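Local coordinates for protein reducing end xylose-releasing exo-oligoxylanase (Paenibacillus barengoltzii G22, PDB 5YXT) that probably hydrolyses short xylo-oligosaccharides by releasing xylose from their reducing ends, as a member of glycosyl hydrolase family 8, at residues C[3-7]-C[8-12]; C[57-61]-C[62-66]. All blocks are in the same frame, centred on the assembly; numbering follows the deposited sequence.

Interaction 1: C[3-7]-C[8-12]; sequences EHQGA and YCTGT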
loop_
_atom_site.group_PDB
_atom_site.type_symbol
_atom_site.label_atom_id
_atom_site.label_comp_id
_atom_site.label_asym_id
_atom_site.label_seq_id
_atom_site.Cartn_x
_atom_site.Cartn_y
_atom_site.Cartn_z
ATOM N N GLU C 3 14.742 6.728 13.383
ATOM C CA GLU C 3 13.775 5.645 13.264
ATOM C C GLU C 3 14.395 4.295 13.624
ATOM O O GLU C 3 13.686 3.381 14.060
ATOM C CB GLU C 3 13.214 5.619 11.841
ATOM C CG GLU C 3 12.095 4.626 11.668
ATOM C CD GLU C 3 11.643 4.476 10.238
ATOM O OE1 GLU C 3 10.810 5.290 9.785
ATOM O OE2 GLU C 3 12.114 3.531 9.571
ATOM N N HIS C 4 15.709 4.159 13.462
ATOM C CA HIS C 4 16.401 2.885 13.614
ATOM C C HIS C 4 17.289 2.832 14.845
ATOM O O HIS C 4 17.958 1.816 15.071
ATOM C CB HIS C 4 17.236 2.609 12.357
ATOM C CG HIS C 4 16.564 3.042 11.093
ATOM N ND1 HIS C 4 15.504 2.354 10.546
ATOM C CD2 HIS C 4 16.785 4.101 10.278
ATOM C CE1 HIS C 4 15.104 2.964 9.444
ATOM N NE2 HIS C 4 15.871 4.021 9.254
ATOM N N GLN C 5 17.332 3.899 15.629
ATOM C CA GLN C 5 18.163 3.981 16.818
ATOM C C GLN C 5 17.275 4.246 18.015
ATOM O O GLN C 5 16.325 5.037 17.930
ATOM C CB GLN C 5 19.197 5.103 16.771
ATOM C CG GLN C 5 19.784 5.454 15.448
ATOM C CD GLN C 5 20.535 6.770 15.536
ATOM O OE1 GLN C 5 21.706 6.801 15.904
ATOM N NE2 GLN C 5 19.854 7.864 15.222
ATOM N N GLY C 6 17.605 3.603 19.126
ATOM C CA GLY C 6 16.839 3.799 20.338
ATOM C C GLY C 6 17.171 5.147 20.935
ATOM O O GLY C 6 18.345 5.514 21.068
ATOM N N ALA C 7 16.134 5.898 21.285
ATOM C CA ALA C 7 16.312 7.193 21.929
ATOM C C ALA C 7 17.070 7.089 23.245
ATOM O O ALA C 7 17.698 8.065 23.671
ATOM C CB ALA C 7 14.944 7.836 22.162
ATOM N N TYR C 8 17.025 5.934 23.902
ATOM C CA TYR C 8 17.819 5.764 25.112
ATOM C C TYR C 8 19.299 6.007 24.837
ATOM O O TYR C 8 19.984 6.680 25.614
ATOM C CB TYR C 8 17.625 4.368 25.685
ATOM C CG TYR C 8 18.641 4.094 26.750
ATOM C CD1 TYR C 8 18.565 4.739 27.976
ATOM C CD2 TYR C 8 19.719 3.229 26.519
ATOM C CE1 TYR C 8 19.507 4.516 28.954
ATOM C CE2 TYR C 8 20.661 3.000 27.494
ATOM C CZ TYR C 8 20.549 3.650 28.709
ATOM O OH TYR C 8 21.479 3.430 29.693
ATOM N N CYS C 9 19.812 5.450 23.741
ATOM C CA CYS C 9 21.244 5.539 23.463
ATOM C C CYS C 9 21.653 6.917 22.970
ATOM O O CYS C 9 22.796 7.329 23.177
ATOM C CB CYS C 9 21.644 4.499 22.431
ATOM S SG CYS C 9 21.459 2.845 23.018
ATOM N N THR C 10 20.762 7.622 22.286
ATOM C CA THR C 10 21.110 8.904 21.685
ATOM C C THR C 10 20.666 10.100 22.507
ATOM O O THR C 10 21.281 11.164 22.412
ATOM C CB THR C 10 20.483 9.033 20.298
ATOM O OG1 THR C 10 19.052 8.992 20.421
ATOM C CG2 THR C 10 20.963 7.917 19.374
ATOM N N GLY C 11 19.609 9.956 23.298
ATOM C CA GLY C 11 19.004 11.098 23.944
ATOM C C GLY C 11 18.212 11.995 23.021
ATOM O O GLY C 11 17.851 13.102 23.421
ATOM N N THR C 12 17.939 11.565 21.795
ATOM C CA THR C 12 17.182 12.361 20.845
ATOM C C THR C 12 15.938 11.603 20.418
ATOM O O THR C 12 15.948 10.373 20.299
ATOM C CB THR C 12 18.018 12.726 19.606
ATOM O OG1 THR C 12 18.297 11.544 18.845
ATOM C CG2 THR C 12 19.333 13.394 20.030
HETATM O O HOH W 1 17.791 8.170 17.946
#
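Gly6 and Ala7 offer their carbonyls to the turn that follows them, and three backbone bonds hold it. Gly6 O takes two weak ones, from Cys9 N at 3.0 Å and from Thr10 N at 3.4 Å. The firmer bond is Gly11 N to Ala7 O, 2.7 Å. Side-chain polar contacts gather on Thr10. Its OG1 sits between the backbone N and the carbonyl carbon (chi1 62°), a torsion that lays the hydroxyl over Gly6 O and Ala7 CA, where Thr12 OG1 can meet it at 3.1 Å in a bond where either may donate. The same oxygen also shares a water with the segment before the helix: the water lies 2.9 Å from Thr10 OG1 and gives a weak bond to Gln5 O. Two methyls rest against oxygens. CG2 of Thr10, beside its own backbone N, meets Gln5 OE1 at 3.7 Å, the two side chains crossing at about a right angle. Ala7 CB lies 3.3 Å from Thr12 O, where the chain comes back past the start of the helix. A valine in place of Thr10 would probably leave the water and the Thr12 hydroxyl without their shared partner, freeing Thr12 to turn. Around the turn, the Tyr8 ring meets that of Phe276, while Cys9 packs on Pro335 of the second subunit. The arrangement is that of a single-turn helix, with Gly6 at its N-cap position and Gly11, at positive phi, ending it, on the N-terminal segment of the chain.

Interaction 2: C[57-61]-C[62-66]; sequences YMLDT and GNLDV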
loop_
_atom_site.group_PDB
_atom_site.type_symbol
_atom_site.label_atom_id
_atom_site.label_comp_id
_atom_site.label_asym_id
_atom_site.label_seq_id
_atom_site.Cartn_x
_atom_site.Cartn_y
_atom_site.Cartn_z
ATOM N N TYR C 57 -6.872 13.809 42.076
ATOM C CA TYR C 57 -7.031 12.447 41.598
ATOM C C TYR C 57 -7.461 12.447 40.138
ATOM O O TYR C 57 -7.950 13.444 39.602
ATOM C CB TYR C 57 -8.025 11.648 42.470
ATOM C CG TYR C 57 -9.378 12.307 42.636
ATOM C CD1 TYR C 57 -10.385 12.110 41.699
ATOM C CD2 TYR C 57 -9.646 13.138 43.730
ATOM C CE1 TYR C 57 -11.623 12.720 41.843
ATOM C CE2 TYR C 57 -10.886 13.752 43.883
ATOM C CZ TYR C 57 -11.863 13.539 42.937
ATOM O OH TYR C 57 -13.088 14.138 43.075
ATOM N N MET C 58 -7.228 11.304 39.497
ATOM C CA MET C 58 -7.732 11.004 38.165
ATOM C C MET C 58 -8.976 10.148 38.334
ATOM O O MET C 58 -8.928 9.105 38.992
ATOM C CB MET C 58 -6.687 10.260 37.334
ATOM C CG MET C 58 -5.324 10.883 37.395
ATOM S SD MET C 58 -5.221 12.238 36.224
ATOM C CE MET C 58 -5.366 11.344 34.686
ATOM N N LEU C 59 -10.072 10.571 37.728
ATOM C CA LEU C 59 -11.369 9.945 37.939
ATOM C C LEU C 59 -11.717 9.084 36.728
ATOM O O LEU C 59 -11.731 9.579 35.599
ATOM C CB LEU C 59 -12.431 11.020 38.168
ATOM C CG LEU C 59 -13.782 10.633 38.769
ATOM C CD1 LEU C 59 -14.803 10.323 37.677
ATOM C CD2 LEU C 59 -13.653 9.486 39.744
ATOM N N ASP C 60 -11.958 7.793 36.960
ATOM C CA ASP C 60 -12.599 6.930 35.970
ATOM C C ASP C 60 -14.035 7.402 35.851
ATOM O O ASP C 60 -14.885 7.056 36.675
ATOM C CB ASP C 60 -12.531 5.462 36.385
ATOM C CG ASP C 60 -13.164 4.515 35.351
ATOM O OD1 ASP C 60 -14.049 4.945 34.570
ATOM O OD2 ASP C 60 -12.774 3.325 35.323
ATOM N N THR C 61 -14.302 8.207 34.825
ATOM C CA THR C 61 -15.623 8.799 34.657
ATOM C C THR C 61 -16.703 7.740 34.452
ATOM O O THR C 61 -17.859 7.956 34.831
ATOM C CB THR C 61 -15.579 9.775 33.483
ATOM O OG1 THR C 61 -14.988 9.126 32.350
ATOM C CG2 THR C 61 -14.722 10.972 33.839
ATOM N N GLY C 62 -16.350 6.591 33.876
ATOM C CA GLY C 62 -17.333 5.567 33.566
ATOM C C GLY C 62 -17.723 4.703 34.745
ATOM O O GLY C 62 -18.884 4.307 34.880
ATOM N N ASN C 63 -16.753 4.396 35.604
ATOM C CA ASN C 63 -16.981 3.580 36.790
ATOM C C ASN C 63 -17.052 4.410 38.064
ATOM O O ASN C 63 -17.192 3.835 39.150
ATOM C CB ASN C 63 -15.875 2.532 36.922
ATOM C CG ASN C 63 -15.895 1.514 35.790
ATOM O OD1 ASN C 63 -16.749 0.633 35.757
ATOM N ND2 ASN C 63 -14.963 1.644 34.849
ATOM N N LEU C 64 -16.971 5.738 37.943
ATOM C CA LEU C 64 -16.844 6.693 39.058
ATOM C C LEU C 64 -16.085 6.102 40.249
ATOM O O LEU C 64 -16.585 6.019 41.374
ATOM C CB LEU C 64 -18.209 7.244 39.475
ATOM C CG LEU C 64 -18.619 8.389 38.536
ATOM C CD1 LEU C 64 -19.598 7.923 37.438
ATOM C CD2 LEU C 64 -19.151 9.609 39.293
ATOM N N ASP C 65 -14.850 5.688 39.981
ATOM C CA ASP C 65 -13.914 5.323 41.026
ATOM C C ASP C 65 -12.541 5.895 40.667
ATOM O O ASP C 65 -12.336 6.438 39.577
ATOM C CB ASP C 65 -13.888 3.795 41.236
ATOM C CG ASP C 65 -13.363 3.028 40.032
ATOM O OD1 ASP C 65 -13.433 3.549 38.906
ATOM O OD2 ASP C 65 -12.881 1.889 40.218
ATOM N N VAL C 66 -11.612 5.822 41.617
ATOM C CA VAL C 66 -10.231 6.258 41.425
ATOM C C VAL C 66 -9.369 5.009 41.362
ATOM O O VAL C 66 -9.383 4.177 42.281
ATOM C CB VAL C 66 -9.751 7.202 42.538
ATOM C CG1 VAL C 66 -8.295 7.568 42.294
ATOM C CG2 VAL C 66 -10.615 8.460 42.580
#
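A tight beta hairpin joins strands 55-60 and 65-67, and the carboxylate of Asp60 organises its turn from within. Asp60 CG is anti to the backbone N (chi1 -179°), which carries the carboxylate forward over the turn to three N-H groups. OD1 receives Asn63 N at 2.9 Å, a fairly straight bond reaching it from well above the carboxylate plane, and a weaker one from Gly62 N. OD2 takes the amide of Asn63, with ND2 2.8 Å away and the oxygen close to the amide plane; the carboxylate and amide planes stand 86° apart, nearly perpendicular. Both oxygens of Asp60 are thereby tied to the loop, which fixes the rotation of the group. The backbone adds Asp60 N to Asp65 O, 3.0 Å. Asp65 OD1 lies 3.6 Å from Asp60 OD2 and is buried without a partner, a closeness of like charges that may raise the proton affinity of one of the carboxylates; Asp65 OD2 is bonded to Ser112. Apolar groups meet beside the strands: Leu59 CD2 is 4.3 Å from Val66 CG2, and that same valine methyl approaches Tyr57 CD1 obliquely at 3.8 Å. Nearer the turn, Leu59 CD1 comes to 4.4 Å from Leu64 CG. Thr61 OG1 is bonded to Lys353 O, linking the hairpin to the segment before helix 355-369. Leu64, with positive phi, and Asp65 both face Asp60, the geometry of a G1 beta bulge at the end of a hairpin in the four-stranded antiparallel sheet.

How the interactions relate
Interactions 1 and 2 lie on opposite sides of the chain's centre, their own centres 36 Å apart and their nearest atoms about 24 Å apart, so neither touches the other. They follow one another in sequence: the 3-12 turn is complete before the 57-66 hairpin begins. Both are local contacts within one continuous stretch, but one is a short helix held mainly by backbone carbonyls and the other a strand pair whose turn is organised by a carboxylate. Their surroundings differ too. Residues 3-12 reach the second subunit, through His4, Gln5 and Cys9, whereas no other chain of the assembly touches 57-66, which packs against helices 68-80 and 355-369.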